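Local coordinates for fatty acid-binding protein homolog 1 (Echinococcus granulosus, PDB 1O8V), which binds fatty acids such as palmitate inside a beta-barrel and has been implicated in the acquisition, storage and transport of lipids, at residues K19-L24 against V29-G34; I42-D45 against Y51-R54; A83-V88 against K94-D99. All coordinates share one frame; numbering follows the deposited sequence.

Contact 1 (K19-L24 against V29-G34). With PLM (palmitic acid), chain B.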
loop_
_atom_site.group_PDB
_atom_site.type_symbol
_atom_site.label_atom_id
_atom_site.label_comp_id
_atom_site.label_asym_id
_atom_site.label_seq_id
_atom_site.Cartn_x
_atom_site.Cartn_y
_atom_site.Cartn_z
ATOM N N LYS A 19 14.753 -1.619 -2.573
ATOM C CA LYS A 19 15.283 -0.270 -2.650
ATOM C C LYS A 19 14.422 0.749 -1.907
ATOM O O LYS A 19 14.957 1.647 -1.290
ATOM C CB LYS A 19 15.501 0.135 -4.099
ATOM C CG LYS A 19 16.435 -0.839 -4.785
ATOM C CD LYS A 19 16.656 -0.500 -6.217
ATOM C CE LYS A 19 17.880 -1.194 -6.757
ATOM N NZ LYS A 19 18.248 -0.645 -8.091
ATOM N N ILE A 20 13.094 0.582 -1.933
ATOM C CA ILE A 20 12.186 1.453 -1.185
ATOM C C ILE A 20 12.456 1.305 0.314
ATOM O O ILE A 20 12.607 2.291 1.033
ATOM C CB ILE A 20 10.704 1.076 -1.486
ATOM C CG1 ILE A 20 10.311 1.502 -2.902
ATOM C CG2 ILE A 20 9.764 1.699 -0.472
ATOM C CD1 ILE A 20 10.258 2.994 -3.132
ATOM N N MET A 21 12.488 0.061 0.783
ATOM C CA MET A 21 12.715 -0.171 2.209
ATOM C C MET A 21 14.073 0.379 2.667
ATOM O O MET A 21 14.195 0.896 3.765
ATOM C CB MET A 21 12.620 -1.680 2.518
ATOM C CG MET A 21 11.211 -2.248 2.436
ATOM S SD MET A 21 11.084 -3.943 3.035
ATOM C CE MET A 21 11.971 -4.808 1.753
ATOM N N GLU A 22 15.089 0.212 1.831
ATOM C CA GLU A 22 16.431 0.695 2.138
ATOM C C GLU A 22 16.403 2.217 2.312
ATOM O O GLU A 22 16.934 2.756 3.272
ATOM C CB GLU A 22 17.419 0.255 1.033
ATOM C CG GLU A 22 17.707 -1.251 1.077
ATOM C CD GLU A 22 18.195 -1.913 -0.208
ATOM O OE1 GLU A 22 18.512 -1.212 -1.177
ATOM O OE2 GLU A 22 18.268 -3.176 -0.209
ATOM N N ARG A 23 15.719 2.909 1.409
ATOM C CA ARG A 23 15.646 4.369 1.479
ATOM C C ARG A 23 14.879 4.871 2.692
ATOM O O ARG A 23 15.171 5.932 3.215
ATOM C CB ARG A 23 15.019 4.937 0.185
ATOM C CG ARG A 23 15.091 6.433 0.026
ATOM C CD ARG A 23 16.503 7.001 0.004
ATOM N NE ARG A 23 17.237 6.481 -1.123
ATOM C CZ ARG A 23 17.292 7.057 -2.317
ATOM N NH1 ARG A 23 16.679 8.214 -2.536
ATOM N NH2 ARG A 23 17.958 6.460 -3.303
ATOM N N LEU A 24 13.884 4.104 3.113
ATOM C CA LEU A 24 13.030 4.468 4.258
ATOM C C LEU A 24 13.654 4.127 5.613
ATOM O O LEU A 24 13.095 4.486 6.660
ATOM C CB LEU A 24 11.680 3.781 4.138
ATOM C CG LEU A 24 10.769 4.299 3.033
ATOM C CD1 LEU A 24 9.549 3.402 2.855
ATOM C CD2 LEU A 24 10.391 5.740 3.315
ATOM N N VAL A 29 16.629 -7.036 9.295
ATOM C CA VAL A 29 15.790 -8.213 9.513
ATOM C C VAL A 29 14.423 -8.035 8.896
ATOM O O VAL A 29 13.898 -8.967 8.262
ATOM C CB VAL A 29 15.674 -8.502 11.007
ATOM C CG1 VAL A 29 14.660 -9.630 11.280
ATOM C CG2 VAL A 29 17.010 -8.924 11.510
ATOM N N THR A 30 13.881 -6.832 9.036
ATOM C CA THR A 30 12.554 -6.512 8.500
ATOM C C THR A 30 12.582 -6.518 6.987
ATOM O O THR A 30 11.628 -6.983 6.361
ATOM C CB THR A 30 12.047 -5.179 9.046
ATOM O OG1 THR A 30 11.959 -5.250 10.479
ATOM C CG2 THR A 30 10.637 -4.895 8.593
ATOM N N ARG A 31 13.672 -6.017 6.401
ATOM C CA ARG A 31 13.801 -5.994 4.959
ATOM C C ARG A 31 13.851 -7.404 4.388
ATOM O O ARG A 31 13.276 -7.649 3.321
ATOM C CB ARG A 31 15.037 -5.215 4.502
ATOM C CG ARG A 31 15.010 -3.743 4.843
ATOM C CD ARG A 31 15.945 -2.879 3.999
ATOM N NE ARG A 31 17.264 -3.492 3.831
ATOM C CZ ARG A 31 18.298 -3.367 4.675
ATOM N NH1 ARG A 31 18.209 -2.639 5.774
ATOM N NH2 ARG A 31 19.435 -3.982 4.400
ATOM N N LYS A 32 14.549 -8.304 5.070
ATOM C CA LYS A 32 14.582 -9.719 4.696
ATOM C C LYS A 32 13.168 -10.275 4.616
ATOM O O LYS A 32 12.815 -10.944 3.643
ATOM C CB LYS A 32 15.404 -10.513 5.719
ATOM C CG LYS A 32 15.678 -11.945 5.360
ATOM C CD LYS A 32 16.475 -12.628 6.465
ATOM C CE LYS A 32 16.398 -14.139 6.354
ATOM N NZ LYS A 32 17.227 -14.823 7.389
ATOM N N MET A 33 12.366 -9.995 5.632
ATOM C CA MET A 33 10.962 -10.408 5.643
ATOM C C MET A 33 10.189 -9.732 4.517
ATOM O O MET A 33 9.461 -10.385 3.776
ATOM C CB MET A 33 10.320 -10.049 6.975
ATOM C CG MET A 33 8.835 -10.388 7.056
ATOM S SD MET A 33 8.436 -12.121 7.367
ATOM C CE MET A 33 10.058 -12.863 7.804
ATOM N N GLY A 34 10.350 -8.424 4.379
ATOM C CA GLY A 34 9.603 -7.661 3.402
ATOM C C GLY A 34 9.852 -8.122 1.976
ATOM O O GLY A 34 8.965 -8.022 1.134
HETATM C C1 PLM B . 1.459 -2.265 -1.565
HETATM O O1 PLM B . 1.818 -3.373 -2.126
HETATM O O2 PLM B . 0.166 -2.070 -1.403
HETATM C C2 PLM B . 2.536 -1.268 -1.144
HETATM C C3 PLM B . 2.442 -0.873 0.321
HETATM C C4 PLM B . 3.677 -0.042 0.682
HETATM C C5 PLM B . 3.574 0.480 2.110
HETATM C C6 PLM B . 4.718 1.434 2.490
HETATM C C7 PLM B . 6.126 0.834 2.499
HETATM C C8 PLM B . 6.447 0.290 3.869
HETATM C C9 PLM B . 7.758 -0.473 3.954
HETATM C CA PLM B . 7.662 -1.544 5.026
HETATM C CB PLM B . 8.023 -2.923 4.542
HETATM C CC PLM B . 7.812 -4.025 5.579
HETATM C CD PLM B . 7.343 -5.307 4.927
HETATM C CE PLM B . 5.850 -5.573 5.029
HETATM C CF PLM B . 5.471 -6.805 4.212
HETATM C CG PLM B . 3.984 -7.143 4.247
HETATM O O HOH W 1 16.872 -4.908 1.298
#
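M21 and R31 are the meeting point of the antiparallel helix-turn-helix that caps the beta-barrel of fatty-acid-binding proteins; the short axes run 159° apart and approach to 10.3 Å. Along 19-24, I20 turns to the barrel, packing on V119, V121 and C126, and M21 is the first to reach the other helix. Its CB lies 3.8 Å from R31 CD, against the aliphatic part of the arginine. Beyond CB the chain runs outstretched to SD, then folds at chi3 (-70°), which brings CE to 3.5 Å from R31 O and leaves SD 3.6 Å from CB of the palmitic acid. One thioether thus serves both helix pair and ligand, beside G34, whose CA touches the fatty-acid chain at CD. E22 follows on the outer side, crossing R31 at about a right angle, with CG 3.6 Å from R31 NE. E22 OE2, well out of the guanidinium plane and 4.2 Å from R31 NE, has no N-H pointing at it and forms no salt bridge, while R31 NH1 turns to V26 O. A single water in the guanidinium plane joins the two charges, accepting from R31 NE at 2.9 Å and donating to E22 OE2 at 2.7 Å.

Contact 2 (I42-D45 against Y51-R54)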
loop_
_atom_site.group_PDB
_atom_site.type_symbol
_atom_site.label_atom_id
_atom_site.label_comp_id
_atom_site.label_asym_id
_atom_site.label_seq_id
_atom_site.Cartn_x
_atom_site.Cartn_y
_atom_site.Cartn_z
ATOM N N ILE A 42 -7.086 -6.689 0.953
ATOM C CA ILE A 42 -8.548 -6.737 0.970
ATOM C C ILE A 42 -9.081 -5.322 1.153
ATOM O O ILE A 42 -8.791 -4.678 2.150
ATOM C CB ILE A 42 -9.057 -7.641 2.106
ATOM C CG1 ILE A 42 -8.411 -9.017 2.014
ATOM C CG2 ILE A 42 -10.569 -7.770 2.027
ATOM C CD1 ILE A 42 -8.403 -9.780 3.298
ATOM N N VAL A 43 -9.845 -4.836 0.171
ATOM C CA VAL A 43 -10.403 -3.494 0.208
ATOM C C VAL A 43 -11.929 -3.601 0.366
ATOM O O VAL A 43 -12.592 -4.249 -0.460
ATOM C CB VAL A 43 -10.067 -2.714 -1.059
ATOM C CG1 VAL A 43 -10.440 -1.256 -0.891
ATOM C CG2 VAL A 43 -8.583 -2.860 -1.417
ATOM N N THR A 44 -12.457 -2.970 1.405
ATOM C CA THR A 44 -13.886 -3.078 1.733
ATOM C C THR A 44 -14.539 -1.704 1.879
ATOM O O THR A 44 -13.916 -0.735 2.319
ATOM C CB THR A 44 -14.141 -3.951 3.000
ATOM O OG1 THR A 44 -13.378 -3.507 4.137
ATOM C CG2 THR A 44 -13.673 -5.354 2.775
ATOM N N ASP A 45 -15.805 -1.636 1.475
ATOM C CA ASP A 45 -16.653 -0.456 1.611
ATOM C C ASP A 45 -17.394 -0.560 2.941
ATOM O O ASP A 45 -18.166 -1.499 3.155
ATOM C CB ASP A 45 -17.619 -0.449 0.434
ATOM C CG ASP A 45 -18.524 0.778 0.385
ATOM O OD1 ASP A 45 -18.673 1.495 1.388
ATOM O OD2 ASP A 45 -19.147 1.052 -0.657
ATOM N N TYR A 51 -13.754 3.434 4.132
ATOM C CA TYR A 51 -13.221 2.243 3.486
ATOM C C TYR A 51 -12.176 1.626 4.404
ATOM O O TYR A 51 -11.608 2.310 5.235
ATOM C CB TYR A 51 -12.545 2.590 2.151
ATOM C CG TYR A 51 -13.526 3.146 1.154
ATOM C CD1 TYR A 51 -13.769 4.512 1.082
ATOM C CD2 TYR A 51 -14.260 2.299 0.347
ATOM C CE1 TYR A 51 -14.708 5.019 0.177
ATOM C CE2 TYR A 51 -15.199 2.799 -0.560
ATOM C CZ TYR A 51 -15.412 4.141 -0.628
ATOM O OH TYR A 51 -16.347 4.620 -1.525
ATOM N N LYS A 52 -11.920 0.340 4.235
ATOM C CA LYS A 52 -10.797 -0.322 4.913
ATOM C C LYS A 52 -9.899 -1.001 3.900
ATOM O O LYS A 52 -10.383 -1.587 2.937
ATOM C CB LYS A 52 -11.324 -1.361 5.915
ATOM C CG LYS A 52 -10.265 -2.099 6.703
ATOM C CD LYS A 52 -10.873 -3.244 7.501
ATOM C CE LYS A 52 -11.671 -2.757 8.701
ATOM N NZ LYS A 52 -11.793 -3.872 9.683
ATOM N N MET A 53 -8.580 -0.907 4.096
ATOM C CA MET A 53 -7.631 -1.790 3.422
ATOM C C MET A 53 -6.976 -2.667 4.462
ATOM O O MET A 53 -6.474 -2.155 5.465
ATOM C CB MET A 53 -6.544 -0.994 2.681
ATOM C CG MET A 53 -7.038 -0.319 1.446
ATOM S SD MET A 53 -5.659 0.417 0.443
ATOM C CE MET A 53 -5.230 1.846 1.454
ATOM N N ARG A 54 -7.000 -3.974 4.220
ATOM C CA ARG A 54 -6.381 -4.983 5.084
ATOM C C ARG A 54 -5.335 -5.756 4.280
ATOM O O ARG A 54 -5.568 -6.130 3.133
ATOM C CB ARG A 54 -7.444 -5.949 5.654
ATOM C CG ARG A 54 -6.883 -7.076 6.544
ATOM C CD ARG A 54 -7.971 -7.929 7.201
ATOM N NE ARG A 54 -8.592 -7.306 8.386
ATOM C CZ ARG A 54 -9.733 -7.740 8.936
ATOM N NH1 ARG A 54 -10.359 -8.802 8.455
ATOM N NH2 ARG A 54 -10.268 -7.120 9.985
#
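I42 and R54 open a run of four antiparallel pairs that shows how one strand ladder can serve two environments. Between 42-45 and 51-54 the backbone is tightly knit: I42 N donates to R54 O at 2.7 Å, R54 N returns a bond to I42 O, and T44 and K52 repeat the exchange. Between the two hydrogen-bonded pairs, V43 CA approaches K52 O at 3.3 Å in a CA-H...O contact.

On the face of V43 and M53 the two buried chains lie side by side, V43 CG2 reaching M53 CG at 4.1 Å. Further along, Y51 leans across the ladder, with T44 O at the edge of its ring and CE2 4.0 Å from D45 CG. D45 itself, at the end of this face, is exposed, and its OD1 is hydrogen-bonded to G47 N.

The opposite face, with I42, T44, K52 and R54, is partly exposed, and the ends of K52 and R54 lead away. T44 OG1 rests 3.5 Å from K52 CB, but the lysine then bends at chi3 (-73°). K52 NZ and R54 NE both form salt bridges with E63, one to each carboxylate oxygen. The pairing is that of an antiparallel beta hairpin in the wall of a fatty-acid-binding barrel, with buried V43 and M53 on one face and K52 and R54 reaching E63 on the other.

Contact 3 (A83-V88 against K94-D99)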
loop_
_atom_site.group_PDB
_atom_site.type_symbol
_atom_site.label_atom_id
_atom_site.label_comp_id
_atom_site.label_asym_id
_atom_site.label_seq_id
_atom_site.Cartn_x
_atom_site.Cartn_y
_atom_site.Cartn_z
ATOM N N ALA A 83 1.669 10.323 8.749
ATOM C CA ALA A 83 0.471 11.057 8.402
ATOM C C ALA A 83 0.109 10.667 6.987
ATOM O O ALA A 83 0.910 10.863 6.059
ATOM C CB ALA A 83 0.703 12.529 8.503
ATOM N N SER A 84 -1.081 10.133 6.807
ATOM C CA SER A 84 -1.523 9.631 5.498
ATOM C C SER A 84 -2.740 10.329 4.936
ATOM O O SER A 84 -3.527 10.912 5.677
ATOM C CB SER A 84 -1.788 8.124 5.599
ATOM O OG SER A 84 -0.578 7.480 5.961
ATOM N N LEU A 85 -2.898 10.244 3.613
ATOM C CA LEU A 85 -3.995 10.880 2.912
ATOM C C LEU A 85 -4.219 10.085 1.643
ATOM O O LEU A 85 -3.309 9.864 0.863
ATOM C CB LEU A 85 -3.637 12.331 2.544
ATOM C CG LEU A 85 -4.741 13.199 1.939
ATOM C CD1 LEU A 85 -5.914 13.435 2.824
ATOM C CD2 LEU A 85 -4.108 14.547 1.624
ATOM N N ILE A 86 -5.432 9.627 1.444
ATOM C CA ILE A 86 -5.792 8.836 0.290
ATOM C C ILE A 86 -6.898 9.567 -0.487
ATOM O O ILE A 86 -7.900 9.978 0.087
ATOM C CB ILE A 86 -6.283 7.455 0.747
ATOM C CG1 ILE A 86 -5.139 6.675 1.399
ATOM C CG2 ILE A 86 -6.842 6.694 -0.476
ATOM C CD1 ILE A 86 -5.517 5.349 1.994
ATOM N N THR A 87 -6.704 9.713 -1.792
ATOM C CA THR A 87 -7.742 10.198 -2.689
ATOM C C THR A 87 -7.805 9.316 -3.914
ATOM O O THR A 87 -6.945 8.447 -4.127
ATOM C CB THR A 87 -7.485 11.659 -3.107
ATOM O OG1 THR A 87 -6.166 11.779 -3.665
ATOM C CG2 THR A 87 -7.485 12.563 -1.904
ATOM N N VAL A 88 -8.811 9.543 -4.748
ATOM C CA VAL A 88 -8.860 8.876 -6.050
ATOM C C VAL A 88 -9.011 9.918 -7.152
ATOM O O VAL A 88 -9.920 10.763 -7.087
ATOM C CB VAL A 88 -9.995 7.852 -6.157
ATOM C CG1 VAL A 88 -10.029 7.280 -7.570
ATOM C CG2 VAL A 88 -9.806 6.743 -5.136
ATOM N N LYS A 94 -4.468 7.396 -4.893
ATOM C CA LYS A 94 -3.269 8.108 -4.492
ATOM C C LYS A 94 -3.203 8.075 -2.974
ATOM O O LYS A 94 -4.067 8.615 -2.286
ATOM C CB LYS A 94 -3.294 9.548 -5.023
ATOM C CG LYS A 94 -3.246 9.640 -6.544
ATOM C CD LYS A 94 -3.580 11.022 -7.026
ATOM C CE LYS A 94 -2.354 11.911 -7.122
ATOM N NZ LYS A 94 -2.779 13.301 -7.477
ATOM N N HIS A 95 -2.149 7.479 -2.452
ATOM C CA HIS A 95 -1.989 7.236 -1.033
ATOM C C HIS A 95 -0.597 7.758 -0.639
ATOM O O HIS A 95 0.410 7.170 -0.994
ATOM C CB HIS A 95 -2.116 5.731 -0.817
ATOM C CG HIS A 95 -1.958 5.262 0.600
ATOM N ND1 HIS A 95 -2.053 3.924 0.923
ATOM C CD2 HIS A 95 -1.735 5.916 1.773
ATOM C CE1 HIS A 95 -1.849 3.768 2.215
ATOM N NE2 HIS A 95 -1.683 4.955 2.761
ATOM N N GLU A 96 -0.551 8.891 0.069
ATOM C CA GLU A 96 0.716 9.416 0.585
ATOM C C GLU A 96 0.918 9.050 2.046
ATOM O O GLU A 96 -0.042 8.952 2.795
ATOM C CB GLU A 96 0.822 10.931 0.451
ATOM C CG GLU A 96 -0.203 11.665 1.301
ATOM C CD GLU A 96 -0.158 13.174 1.108
ATOM O OE1 GLU A 96 -0.653 13.720 0.095
ATOM O OE2 GLU A 96 0.370 13.814 2.038
ATOM N N GLN A 97 2.174 8.900 2.442
ATOM C CA GLN A 97 2.563 8.573 3.821
ATOM C C GLN A 97 3.765 9.427 4.196
ATOM O O GLN A 97 4.870 9.201 3.689
ATOM C CB GLN A 97 2.956 7.105 3.962
ATOM C CG GLN A 97 1.874 6.115 3.640
ATOM C CD GLN A 97 2.363 4.719 3.615
ATOM O OE1 GLN A 97 3.466 4.451 3.121
ATOM N NE2 GLN A 97 1.512 3.790 4.045
ATOM N N ASP A 98 3.581 10.392 5.087
ATOM C CA ASP A 98 4.654 11.279 5.522
ATOM C C ASP A 98 5.155 10.818 6.883
ATOM O O ASP A 98 4.427 10.891 7.875
ATOM C CB ASP A 98 4.094 12.709 5.607
ATOM C CG ASP A 98 5.057 13.680 6.201
ATOM O OD1 ASP A 98 6.276 13.398 6.211
ATOM O OD2 ASP A 98 4.632 14.775 6.651
ATOM N N ASP A 99 6.416 10.391 6.950
ATOM C CA ASP A 99 6.994 9.908 8.189
ATOM C C ASP A 99 7.878 10.956 8.878
ATOM O O ASP A 99 8.500 10.666 9.904
ATOM C CB ASP A 99 7.710 8.551 7.996
ATOM C CG ASP A 99 8.998 8.652 7.211
ATOM O OD1 ASP A 99 9.669 9.687 7.259
ATOM O OD2 ASP A 99 9.422 7.703 6.542
HETATM O O HOH W 2 0.610 13.400 4.731
HETATM O O HOH W 3 -2.352 11.685 -1.075
#
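The imidazole of H95 has I86 over one face and S84 OG near its plane at the edge. I86 CD1 stands 3.7 Å from the ring centroid and 5° off the normal, a well-centred CH-pi contact, while I86 CG1 lies 3.5 Å from H95 CD2. Both ring nitrogens have partners: NE2 is hydrogen-bonded to E74 OE1 and ND1 to NH1 of R108, a palmitate-binding residue. S84 OG and Q97 NE2 converge on the same E74 OE1, and S84 OG touches Q97 CG at 3.6 Å.

On the other face of this antiparallel hairpin, E96 CG packs against L85 CB at 3.7 Å, and the two chains point the same way. Water bridges span this side: one donates to A83 O and E96 OE2, the other to L85 O and E96 OE1. Six backbone bonds hold the strands together, among them K94 N to T87 O at 2.8 Å.

The chemistry of the inward face is consistent with H95 acting as a second-shell residue behind R108, while Q97 touches the palmitic acid itself. E74 gathers three polar side chains, and its probable negative charge would polarise H95, whose other nitrogen probably holds the R108 guanidinium in place.

In the fold
The three contacts illustrate how a lid and two wall hairpins face one ligand-binding interior. Contacts 1 and 2, their centres 25 Å apart, lie on opposite sides of the chain's centre. Contacts 2 and 3 meet inside the barrel, where M53 CE touches I86 CD1 at 3.6 Å and H95 ND1 at 3.8 Å. Contact 3 also reaches the lid, L24 CD2 lying 3.9 Å from D99 OD2. Palmitic acid touches contact 1 between its C9 and CD and contact 3 at Q97, whereas the M53 side chain brings contact 2 only to about 7 Å. R108, R128 and Y130 bind its carboxylate, and the M53 and H95 side chains lie about 4 and 3 Å from that of R108.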